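TRNA(Phe) 7-((3-amino-3-carboxypropyl)-4-demethylwyosine(37)-N(4))-methyltransferase 1 (Pyrococcus horikoshii, PDB 2IT2) probably methylates N-4 of the wybutosine precursor 7-(3-amino-3-carboxypropyl)-4-demethylwyosine at position 37 of tRNA(Phe), using S-adenosyl-L-methionine as methyl donor. Local coordinates at residues 54-62 with 73-82; 147-155 with 176-187. All coordinates share one frame; numbering follows the deposited sequence.

Interaction 1. Residues 54-62 with 73-82; sequences CSGRISVME and KWLGKWHREV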
loop_
_atom_site.group_PDB
_atom_site.type_symbol
_atom_site.label_atom_id
_atom_site.label_comp_id
_atom_site.label_asym_id
_atom_site.label_seq_id
_atom_site.Cartn_x
_atom_site.Cartn_y
_atom_site.Cartn_z
ATOM N N CYS B 54 10.988 4.329 -8.639
ATOM C CA CYS B 54 10.989 3.170 -9.553
ATOM C C CYS B 54 9.723 3.135 -10.434
ATOM O O CYS B 54 8.685 3.662 -10.038
ATOM C CB CYS B 54 11.127 1.875 -8.744
ATOM S SG CYS B 54 9.899 1.646 -7.442
ATOM N N SER B 55 9.806 2.507 -11.615
ATOM C CA SER B 55 8.680 2.468 -12.569
ATOM C C SER B 55 7.776 1.237 -12.632
ATOM O O SER B 55 7.041 1.064 -13.610
ATOM C CB SER B 55 9.191 2.736 -13.991
ATOM O OG SER B 55 10.021 1.674 -14.443
ATOM N N GLY B 56 7.816 0.398 -11.604
ATOM C CA GLY B 56 6.978 -0.793 -11.586
ATOM C C GLY B 56 7.802 -2.042 -11.809
ATOM O O GLY B 56 8.808 -2.000 -12.502
ATOM N N ARG B 57 7.387 -3.168 -11.240
ATOM C CA ARG B 57 8.179 -4.369 -11.438
ATOM C C ARG B 57 7.430 -5.686 -11.387
ATOM O O ARG B 57 6.447 -5.835 -10.661
ATOM C CB ARG B 57 9.306 -4.415 -10.407
ATOM C CG ARG B 57 8.845 -4.706 -8.992
ATOM C CD ARG B 57 10.037 -5.033 -8.092
ATOM N NE ARG B 57 9.645 -5.515 -6.769
ATOM C CZ ARG B 57 8.990 -4.791 -5.868
ATOM N NH1 ARG B 57 8.641 -3.539 -6.136
ATOM N NH2 ARG B 57 8.682 -5.322 -4.691
ATOM N N ILE B 58 7.908 -6.633 -12.187
ATOM C CA ILE B 58 7.367 -7.988 -12.206
ATOM C C ILE B 58 8.549 -8.790 -11.700
ATOM O O ILE B 58 9.691 -8.555 -12.103
ATOM C CB ILE B 58 6.975 -8.459 -13.630
ATOM C CG1 ILE B 58 5.817 -7.600 -14.153
ATOM C CG2 ILE B 58 6.576 -9.948 -13.602
ATOM C CD1 ILE B 58 5.512 -7.791 -15.618
ATOM N N SER B 59 8.292 -9.723 -10.799
ATOM C CA SER B 59 9.386 -10.489 -10.253
ATOM C C SER B 59 9.034 -11.934 -9.981
ATOM O O SER B 59 7.882 -12.273 -9.757
ATOM C CB SER B 59 9.839 -9.857 -8.936
ATOM O OG SER B 59 9.964 -8.445 -9.030
ATOM N N VAL B 60 10.048 -12.783 -10.038
ATOM C CA VAL B 60 9.896 -14.178 -9.680
ATOM C C VAL B 60 10.952 -14.264 -8.598
ATOM O O VAL B 60 12.147 -14.122 -8.873
ATOM C CB VAL B 60 10.248 -15.141 -10.813
ATOM C CG1 VAL B 60 10.353 -16.546 -10.249
ATOM C CG2 VAL B 60 9.171 -15.096 -11.887
HETATM N N MSE B 61 10.518 -14.457 -7.363
HETATM C CA MSE B 61 11.457 -14.502 -6.259
HETATM C C MSE B 61 11.093 -15.521 -5.199
HETATM O O MSE B 61 9.935 -15.916 -5.068
HETATM C CB MSE B 61 11.581 -13.104 -5.640
HETATM C CG MSE B 61 10.271 -12.476 -5.197
HETATM SE SE MSE B 61 9.708 -13.049 -3.448
HETATM C CE MSE B 61 10.377 -11.604 -2.368
ATOM N N GLU B 62 12.102 -15.975 -4.466
ATOM C CA GLU B 62 11.873 -16.938 -3.404
ATOM C C GLU B 62 12.194 -16.336 -2.047
ATOM O O GLU B 62 13.180 -15.619 -1.884
ATOM C CB GLU B 62 12.696 -18.216 -3.618
ATOM C CG GLU B 62 14.174 -18.019 -3.867
ATOM C CD GLU B 62 14.918 -19.345 -4.008
ATOM O OE1 GLU B 62 14.442 -20.233 -4.755
ATOM O OE2 GLU B 62 15.984 -19.498 -3.377
ATOM N N LYS B 73 15.192 -13.662 -2.428
ATOM C CA LYS B 73 16.152 -13.795 -3.513
ATOM C C LYS B 73 15.430 -13.712 -4.851
ATOM O O LYS B 73 14.576 -14.550 -5.156
ATOM C CB LYS B 73 16.886 -15.133 -3.413
ATOM C CG LYS B 73 17.866 -15.383 -4.549
ATOM C CD LYS B 73 18.454 -16.780 -4.477
ATOM C CE LYS B 73 19.344 -17.065 -5.678
ATOM N NZ LYS B 73 20.550 -16.191 -5.729
ATOM N N TRP B 74 15.770 -12.704 -5.646
ATOM C CA TRP B 74 15.147 -12.543 -6.953
ATOM C C TRP B 74 15.778 -13.463 -8.005
ATOM O O TRP B 74 16.965 -13.402 -8.302
ATOM C CB TRP B 74 15.315 -11.081 -7.372
ATOM C CG TRP B 74 14.269 -10.239 -6.743
ATOM C CD1 TRP B 74 13.059 -9.822 -7.338
ATOM C CD2 TRP B 74 14.315 -9.627 -5.426
ATOM N NE1 TRP B 74 12.333 -9.010 -6.525
ATOM C CE2 TRP B 74 13.129 -8.863 -5.282
ATOM C CE3 TRP B 74 15.237 -9.652 -4.381
ATOM C CZ2 TRP B 74 12.893 -8.159 -4.111
ATOM C CZ3 TRP B 74 15.000 -8.949 -3.208
ATOM C CH2 TRP B 74 13.822 -8.194 -3.076
ATOM N N LEU B 75 14.942 -14.371 -8.542
ATOM C CA LEU B 75 15.403 -15.219 -9.636
ATOM C C LEU B 75 15.220 -14.511 -10.978
ATOM O O LEU B 75 15.916 -14.751 -11.955
ATOM C CB LEU B 75 14.581 -16.505 -9.617
ATOM C CG LEU B 75 14.629 -17.192 -8.252
ATOM C CD1 LEU B 75 13.830 -18.497 -8.223
ATOM C CD2 LEU B 75 16.053 -17.546 -7.827
ATOM N N GLY B 76 14.198 -13.639 -11.003
ATOM C CA GLY B 76 13.952 -12.832 -12.184
ATOM C C GLY B 76 13.323 -11.497 -11.793
ATOM O O GLY B 76 12.483 -11.416 -10.906
ATOM N N LYS B 77 13.754 -10.396 -12.402
ATOM C CA LYS B 77 13.242 -9.072 -12.042
ATOM C C LYS B 77 13.168 -8.219 -13.303
ATOM O O LYS B 77 14.175 -7.997 -13.974
ATOM C CB LYS B 77 14.160 -8.423 -10.991
ATOM C CG LYS B 77 13.670 -7.086 -10.426
ATOM C CD LYS B 77 14.462 -6.672 -9.178
ATOM C CE LYS B 77 15.950 -6.516 -9.454
ATOM N NZ LYS B 77 16.711 -6.183 -8.212
ATOM N N TRP B 78 11.973 -7.743 -13.628
ATOM C CA TRP B 78 11.764 -6.936 -14.819
ATOM C C TRP B 78 10.931 -5.695 -14.509
ATOM O O TRP B 78 9.980 -5.721 -13.739
ATOM C CB TRP B 78 11.025 -7.792 -15.847
ATOM C CG TRP B 78 11.694 -9.101 -16.006
ATOM C CD1 TRP B 78 12.785 -9.393 -16.851
ATOM C CD2 TRP B 78 11.290 -10.351 -15.400
ATOM N NE1 TRP B 78 13.110 -10.712 -16.841
ATOM C CE2 TRP B 78 12.147 -11.356 -15.913
ATOM C CE3 TRP B 78 10.292 -10.699 -14.497
ATOM C CZ2 TRP B 78 11.991 -12.670 -15.509
ATOM C CZ3 TRP B 78 10.134 -12.015 -14.092
ATOM C CH2 TRP B 78 10.989 -13.006 -14.608
ATOM N N HIS B 79 11.350 -4.564 -15.105
ATOM C CA HIS B 79 10.428 -3.443 -15.040
ATOM C C HIS B 79 9.830 -3.145 -16.412
ATOM O O HIS B 79 9.482 -2.017 -16.737
ATOM C CB HIS B 79 11.197 -2.222 -14.531
ATOM C CG HIS B 79 12.214 -1.803 -15.560
ATOM N ND1 HIS B 79 11.887 -1.198 -16.728
ATOM C CD2 HIS B 79 13.606 -1.941 -15.508
ATOM C CE1 HIS B 79 13.055 -0.974 -17.362
ATOM N NE2 HIS B 79 14.101 -1.409 -16.654
ATOM N N ARG B 80 9.727 -4.248 -17.178
ATOM C CA ARG B 80 9.017 -4.232 -18.446
ATOM C C ARG B 80 7.961 -5.332 -18.495
ATOM O O ARG B 80 7.966 -6.269 -17.707
ATOM C CB ARG B 80 10.037 -4.439 -19.566
ATOM C CG ARG B 80 10.763 -3.146 -19.939
ATOM C CD ARG B 80 11.603 -3.304 -21.211
ATOM N NE ARG B 80 12.390 -2.093 -21.463
ATOM C CZ ARG B 80 13.654 -2.070 -21.002
ATOM N NH1 ARG B 80 14.144 -3.114 -20.355
ATOM N NH2 ARG B 80 14.413 -0.990 -21.208
ATOM N N GLU B 81 7.120 -5.389 -19.519
ATOM C CA GLU B 81 6.264 -6.553 -19.707
ATOM C C GLU B 81 7.174 -7.730 -20.043
ATOM O O GLU B 81 8.246 -7.551 -20.624
ATOM C CB GLU B 81 5.281 -6.311 -20.844
ATOM C CG GLU B 81 4.409 -5.100 -20.627
ATOM C CD GLU B 81 3.487 -4.842 -21.790
ATOM O OE1 GLU B 81 2.535 -5.627 -21.986
ATOM O OE2 GLU B 81 3.726 -3.850 -22.510
ATOM N N VAL B 82 6.742 -8.934 -19.689
ATOM C CA VAL B 82 7.554 -10.120 -19.915
ATOM C C VAL B 82 6.927 -11.171 -20.823
ATOM O O VAL B 82 5.744 -11.127 -21.153
ATOM C CB VAL B 82 7.911 -10.796 -18.564
ATOM C CG1 VAL B 82 8.656 -9.818 -17.664
ATOM C CG2 VAL B 82 6.636 -11.283 -17.878
#
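Ile58 and Trp78 face each other as a hydrogen-bonded pair in an antiparallel beta hairpin whose strands, 57-62 and 76-78, run at 172° to one another. Ile58 N reaches Trp78 O at 2.7 Å, and the return bond from Trp78 N to Ile58 O is almost as short. Further along, the register slips by one residue at a classic beta bulge: Leu75 and Gly76 both lie opposite Val60, whose carbonyl O takes Leu75 N at 2.8 Å and Gly76 N at 3.0 Å. The Leu75 bond is the more bent of the two, 137° at the hydrogen, and the chain turns a corner there.

The dense part of the contact is the face carrying Ile58, Val60 and Trp78. With CG beside its backbone N (chi1 -50°), the Trp78 indole swings across toward the partner strand; CE3 meets Ile58 CG2 at 3.9 Å, while Val60 CG2 abuts the ring edge at CH2. Val82 CG1 covers one face of this indole and Gly76 C the opposite one, both off-centre toward the rim. Beneath this face, helix 84-91 packs on Val60 and Val82, and helix 167-194 on Ile58.

The other face is looser at its outer strand, where the long side chain of Lys77 leads away into solvent. Lys73, on the Ile58 face at the far end of the hairpin, also extends outward, its aliphatic chain alongside Glu62, whose carboxylate is held by His94. Back on the Lys77 face, selenomethionine Met61 sets its CB over the Trp74 indole in a CH-pi contact, 4.1 Å from the five-membered-ring centroid, and Ser59 OG sits at the ring edge, 3.5 Å from Trp74 NE1.

Interaction 2. Residues 147-155 with 176-187; sequences IRSTERMDV and IANDQMRRFKEK
A salt-bridge network centred on Glu151 joins the loop between strands 143-148 and 153-159 to the C-terminal helix 167-194. The carboxylate spans two helix positions one turn apart: OE2 pairs with Arg183 NH2 at 3.2 Å, and OE1 with Lys187 NZ at 3.3 Å, a weak bond. With CG beside its backbone N (chi1 -72°), Glu151 lays that carbon over one face of the Arg183 guanidinium; the bend at chi2 then turns the carboxylate toward NH2, the two planes 34° apart. Lys187 NZ also bonds to Gly129 O, and Ser149 OG lies near both that carbonyl and Glu151 OE1, its one proton able to serve either.

Toward the buried side, Glu151 CB comes within 3.5 Å of Phe184 CE1. Gln180 NE2 donates to Arg152 O at 3.2 Å, from above the carbonyl plane. The CE methyl of selenomethionine Met153 lies against Ile176 CG2 and Ala177 CB. Buried Gln180 OE1, 3.3 Å from Met153 CE, has no polar partner in the model. Away from the helix, Asp154 OD2 hydrogen-bonds to Asp154 N of the second subunit.

The carboxylate shared by two cations probably keeps its negative charge and links the loop to successive helix turns.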
loop_
_atom_site.group_PDB
_atom_site.type_symbol
_atom_site.label_atom_id
_atom_site.label_comp_id
_atom_site.label_asym_id
_atom_site.label_seq_id
_atom_site.Cartn_x
_atom_site.Cartn_y
_atom_site.Cartn_z
ATOM N N ILE B 147 3.949 8.601 -4.226
ATOM C CA ILE B 147 2.979 8.380 -5.302
ATOM C C ILE B 147 3.013 6.884 -5.616
ATOM O O ILE B 147 4.075 6.325 -5.901
ATOM C CB ILE B 147 3.366 9.204 -6.548
ATOM C CG1 ILE B 147 3.324 10.696 -6.201
ATOM C CG2 ILE B 147 2.448 8.872 -7.725
ATOM C CD1 ILE B 147 3.787 11.600 -7.321
ATOM N N ARG B 148 1.855 6.237 -5.556
ATOM C CA ARG B 148 1.781 4.797 -5.776
ATOM C C ARG B 148 0.385 4.404 -6.239
ATOM O O ARG B 148 -0.594 5.067 -5.890
ATOM C CB ARG B 148 2.131 4.095 -4.459
ATOM C CG ARG B 148 2.307 2.594 -4.535
ATOM C CD ARG B 148 2.908 2.072 -3.234
ATOM N NE ARG B 148 2.000 2.221 -2.101
ATOM C CZ ARG B 148 0.979 1.410 -1.833
ATOM N NH1 ARG B 148 0.712 0.369 -2.614
ATOM N NH2 ARG B 148 0.215 1.651 -0.777
ATOM N N SER B 149 0.301 3.325 -7.017
ATOM C CA SER B 149 -0.967 2.820 -7.545
ATOM C C SER B 149 -1.420 1.603 -6.738
ATOM O O SER B 149 -0.640 1.026 -5.976
ATOM C CB SER B 149 -0.810 2.446 -9.028
ATOM O OG SER B 149 -2.070 2.342 -9.679
ATOM N N THR B 150 -2.679 1.212 -6.920
ATOM C CA THR B 150 -3.264 0.085 -6.189
ATOM C C THR B 150 -3.066 -1.300 -6.791
ATOM O O THR B 150 -3.171 -2.299 -6.077
ATOM C CB THR B 150 -4.773 0.274 -6.018
ATOM O OG1 THR B 150 -5.407 0.196 -7.303
ATOM C CG2 THR B 150 -5.065 1.620 -5.374
ATOM N N GLU B 151 -2.805 -1.367 -8.093
ATOM C CA GLU B 151 -2.625 -2.647 -8.779
ATOM C C GLU B 151 -1.445 -3.462 -8.276
ATOM O O GLU B 151 -0.366 -2.930 -8.023
ATOM C CB GLU B 151 -2.466 -2.423 -10.287
ATOM C CG GLU B 151 -3.750 -2.013 -10.995
ATOM C CD GLU B 151 -4.487 -0.900 -10.273
ATOM O OE1 GLU B 151 -3.895 0.184 -10.083
ATOM O OE2 GLU B 151 -5.660 -1.109 -9.890
ATOM N N ARG B 152 -1.662 -4.765 -8.131
ATOM C CA ARG B 152 -0.605 -5.666 -7.690
ATOM C C ARG B 152 -1.078 -7.106 -7.801
ATOM O O ARG B 152 -2.269 -7.370 -7.988
ATOM C CB ARG B 152 -0.213 -5.378 -6.243
ATOM C CG ARG B 152 -1.313 -5.667 -5.240
ATOM C CD ARG B 152 -0.859 -5.370 -3.812
ATOM N NE ARG B 152 0.149 -6.317 -3.344
ATOM C CZ ARG B 152 0.868 -6.162 -2.235
ATOM N NH1 ARG B 152 0.691 -5.091 -1.474
ATOM N NH2 ARG B 152 1.754 -7.082 -1.876
HETATM N N MSE B 153 -0.130 -8.031 -7.699
HETATM C CA MSE B 153 -0.434 -9.453 -7.760
HETATM C C MSE B 153 0.607 -10.202 -6.944
HETATM O O MSE B 153 1.775 -9.798 -6.861
HETATM C CB MSE B 153 -0.436 -9.965 -9.208
HETATM C CG MSE B 153 -0.819 -11.449 -9.336
HETATM SE SE MSE B 153 -1.546 -11.943 -11.080
HETATM C CE MSE B 153 -0.512 -10.723 -12.116
ATOM N N ASP B 154 0.148 -11.289 -6.335
ATOM C CA ASP B 154 0.960 -12.152 -5.497
ATOM C C ASP B 154 0.458 -13.560 -5.753
ATOM O O ASP B 154 -0.587 -13.946 -5.220
ATOM C CB ASP B 154 0.734 -11.834 -4.016
ATOM C CG ASP B 154 0.890 -10.363 -3.696
ATOM O OD1 ASP B 154 2.037 -9.887 -3.647
ATOM O OD2 ASP B 154 -0.137 -9.677 -3.487
ATOM N N VAL B 155 1.176 -14.312 -6.580
ATOM C CA VAL B 155 0.801 -15.689 -6.888
ATOM C C VAL B 155 1.901 -16.669 -6.480
ATOM O O VAL B 155 3.069 -16.522 -6.853
ATOM C CB VAL B 155 0.512 -15.869 -8.390
ATOM C CG1 VAL B 155 0.252 -17.336 -8.687
ATOM C CG2 VAL B 155 -0.686 -15.016 -8.798
ATOM N N ILE B 176 -2.176 -11.209 -17.231
ATOM C CA ILE B 176 -2.663 -10.203 -16.291
ATOM C C ILE B 176 -1.508 -9.318 -15.838
ATOM O O ILE B 176 -1.648 -8.101 -15.748
ATOM C CB ILE B 176 -3.327 -10.878 -15.066
ATOM C CG1 ILE B 176 -4.559 -11.662 -15.529
ATOM C CG2 ILE B 176 -3.707 -9.832 -14.012
ATOM C CD1 ILE B 176 -5.687 -10.789 -16.052
ATOM N N ALA B 177 -0.362 -9.928 -15.557
ATOM C CA ALA B 177 0.797 -9.167 -15.109
ATOM C C ALA B 177 1.174 -8.117 -16.130
ATOM O O ALA B 177 1.466 -6.979 -15.769
ATOM C CB ALA B 177 1.977 -10.087 -14.868
ATOM N N ASN B 178 1.180 -8.501 -17.403
ATOM C CA ASN B 178 1.527 -7.569 -18.468
ATOM C C ASN B 178 0.461 -6.487 -18.617
ATOM O O ASN B 178 0.785 -5.370 -19.001
ATOM C CB ASN B 178 1.741 -8.300 -19.804
ATOM C CG ASN B 178 3.065 -9.062 -19.846
ATOM O OD1 ASN B 178 4.017 -8.723 -19.138
ATOM N ND2 ASN B 178 3.134 -10.084 -20.694
ATOM N N ASP B 179 -0.797 -6.814 -18.321
ATOM C CA ASP B 179 -1.872 -5.822 -18.392
ATOM C C ASP B 179 -1.652 -4.789 -17.302
ATOM O O ASP B 179 -1.817 -3.596 -17.530
ATOM C CB ASP B 179 -3.238 -6.469 -18.180
ATOM C CG ASP B 179 -3.648 -7.334 -19.334
ATOM O OD1 ASP B 179 -3.158 -7.092 -20.457
ATOM O OD2 ASP B 179 -4.470 -8.246 -19.123
ATOM N N GLN B 180 -1.274 -5.247 -16.115
ATOM C CA GLN B 180 -1.034 -4.337 -15.006
ATOM C C GLN B 180 0.168 -3.446 -15.316
ATOM O O GLN B 180 0.123 -2.236 -15.098
ATOM C CB GLN B 180 -0.821 -5.126 -13.705
ATOM C CG GLN B 180 -2.065 -5.879 -13.233
ATOM C CD GLN B 180 -1.818 -6.712 -11.987
ATOM O OE1 GLN B 180 -0.803 -7.404 -11.886
ATOM N NE2 GLN B 180 -2.749 -6.667 -11.042
HETATM N N MSE B 181 1.234 -4.028 -15.849
HETATM C CA MSE B 181 2.405 -3.237 -16.185
HETATM C C MSE B 181 2.059 -2.170 -17.219
HETATM O O MSE B 181 2.540 -1.037 -17.136
HETATM C CB MSE B 181 3.510 -4.142 -16.727
HETATM C CG MSE B 181 4.773 -3.407 -17.136
HETATM SE SE MSE B 181 5.604 -2.603 -15.603
HETATM C CE MSE B 181 5.254 -4.091 -14.412
ATOM N N ARG B 182 1.210 -2.527 -18.179
ATOM C CA ARG B 182 0.823 -1.583 -19.216
ATOM C C ARG B 182 0.095 -0.407 -18.576
ATOM O O ARG B 182 0.316 0.746 -18.956
ATOM C CB ARG B 182 -0.077 -2.256 -20.251
ATOM C CG ARG B 182 -0.334 -1.387 -21.470
ATOM C CD ARG B 182 -1.461 -1.944 -22.326
ATOM N NE ARG B 182 -1.120 -3.220 -22.942
ATOM C CZ ARG B 182 -1.772 -3.739 -23.977
ATOM N NH1 ARG B 182 -2.797 -3.087 -24.511
ATOM N NH2 ARG B 182 -1.403 -4.907 -24.484
ATOM N N ARG B 183 -0.762 -0.695 -17.601
ATOM C CA ARG B 183 -1.507 0.352 -16.897
ATOM C C ARG B 183 -0.562 1.266 -16.116
ATOM O O ARG B 183 -0.745 2.480 -16.098
ATOM C CB ARG B 183 -2.532 -0.269 -15.943
ATOM C CG ARG B 183 -3.686 -0.952 -16.643
ATOM C CD ARG B 183 -4.613 -1.626 -15.641
ATOM N NE ARG B 183 -5.174 -0.677 -14.681
ATOM C CZ ARG B 183 -5.966 -1.017 -13.670
ATOM N NH1 ARG B 183 -6.300 -2.287 -13.482
ATOM N NH2 ARG B 183 -6.429 -0.085 -12.844
ATOM N N PHE B 184 0.451 0.689 -15.476
ATOM C CA PHE B 184 1.412 1.496 -14.729
ATOM C C PHE B 184 2.106 2.477 -15.666
ATOM O O PHE B 184 2.245 3.664 -15.354
ATOM C CB PHE B 184 2.486 0.615 -14.085
ATOM C CG PHE B 184 1.971 -0.326 -13.034
ATOM C CD1 PHE B 184 0.917 0.033 -12.201
ATOM C CD2 PHE B 184 2.579 -1.566 -12.843
ATOM C CE1 PHE B 184 0.483 -0.823 -11.184
ATOM C CE2 PHE B 184 2.150 -2.424 -11.830
ATOM C CZ PHE B 184 1.103 -2.054 -11.007
ATOM N N LYS B 185 2.546 1.980 -16.819
ATOM C CA LYS B 185 3.249 2.823 -17.782
ATOM C C LYS B 185 2.365 3.938 -18.321
ATOM O O LYS B 185 2.837 5.049 -18.563
ATOM C CB LYS B 185 3.771 1.990 -18.952
ATOM C CG LYS B 185 4.666 0.829 -18.557
ATOM C CD LYS B 185 5.821 1.269 -17.680
ATOM C CE LYS B 185 6.772 0.119 -17.416
ATOM N NZ LYS B 185 7.926 0.524 -16.568
ATOM N N GLU B 186 1.088 3.626 -18.515
ATOM C CA GLU B 186 0.125 4.604 -19.015
ATOM C C GLU B 186 -0.082 5.704 -17.987
ATOM O O GLU B 186 -0.124 6.881 -18.336
ATOM C CB GLU B 186 -1.223 3.942 -19.289
ATOM C CG GLU B 186 -1.231 2.943 -20.413
ATOM C CD GLU B 186 -2.393 1.983 -20.283
ATOM O OE1 GLU B 186 -3.500 2.439 -19.928
ATOM O OE2 GLU B 186 -2.210 0.775 -20.541
ATOM N N LYS B 187 -0.226 5.313 -16.722
ATOM C CA LYS B 187 -0.425 6.267 -15.637
ATOM C C LYS B 187 0.793 7.170 -15.437
ATOM O O LYS B 187 0.652 8.352 -15.120
ATOM C CB LYS B 187 -0.756 5.523 -14.338
ATOM C CG LYS B 187 -2.120 4.854 -14.369
ATOM C CD LYS B 187 -2.441 4.159 -13.063
ATOM C CE LYS B 187 -3.858 3.606 -13.106
ATOM N NZ LYS B 187 -4.191 2.928 -11.831
#

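Interaction 1 closes before interaction 2 opens along the chain, and their centres lie 12 Å apart. Both reach the same antiparallel sheet: strand 98-112 pairs with 48-63 and also with 143-148 and 153-159, and so lies between the strands of the two contacts. Helix 167-194 supplies a second connection. Asn178 OD1 and Val82 N are 2.8 Å apart, a probable hydrogen bond, Lys185 NZ probably donates to His79 O at 3.0 Å, and Met181 CE packs on Ile58 CG1. One helix thus engages both the hairpin and the 147-155 loop, the elements that flank strand 98-112, while of the two contacts only interaction 2 touches the second subunit.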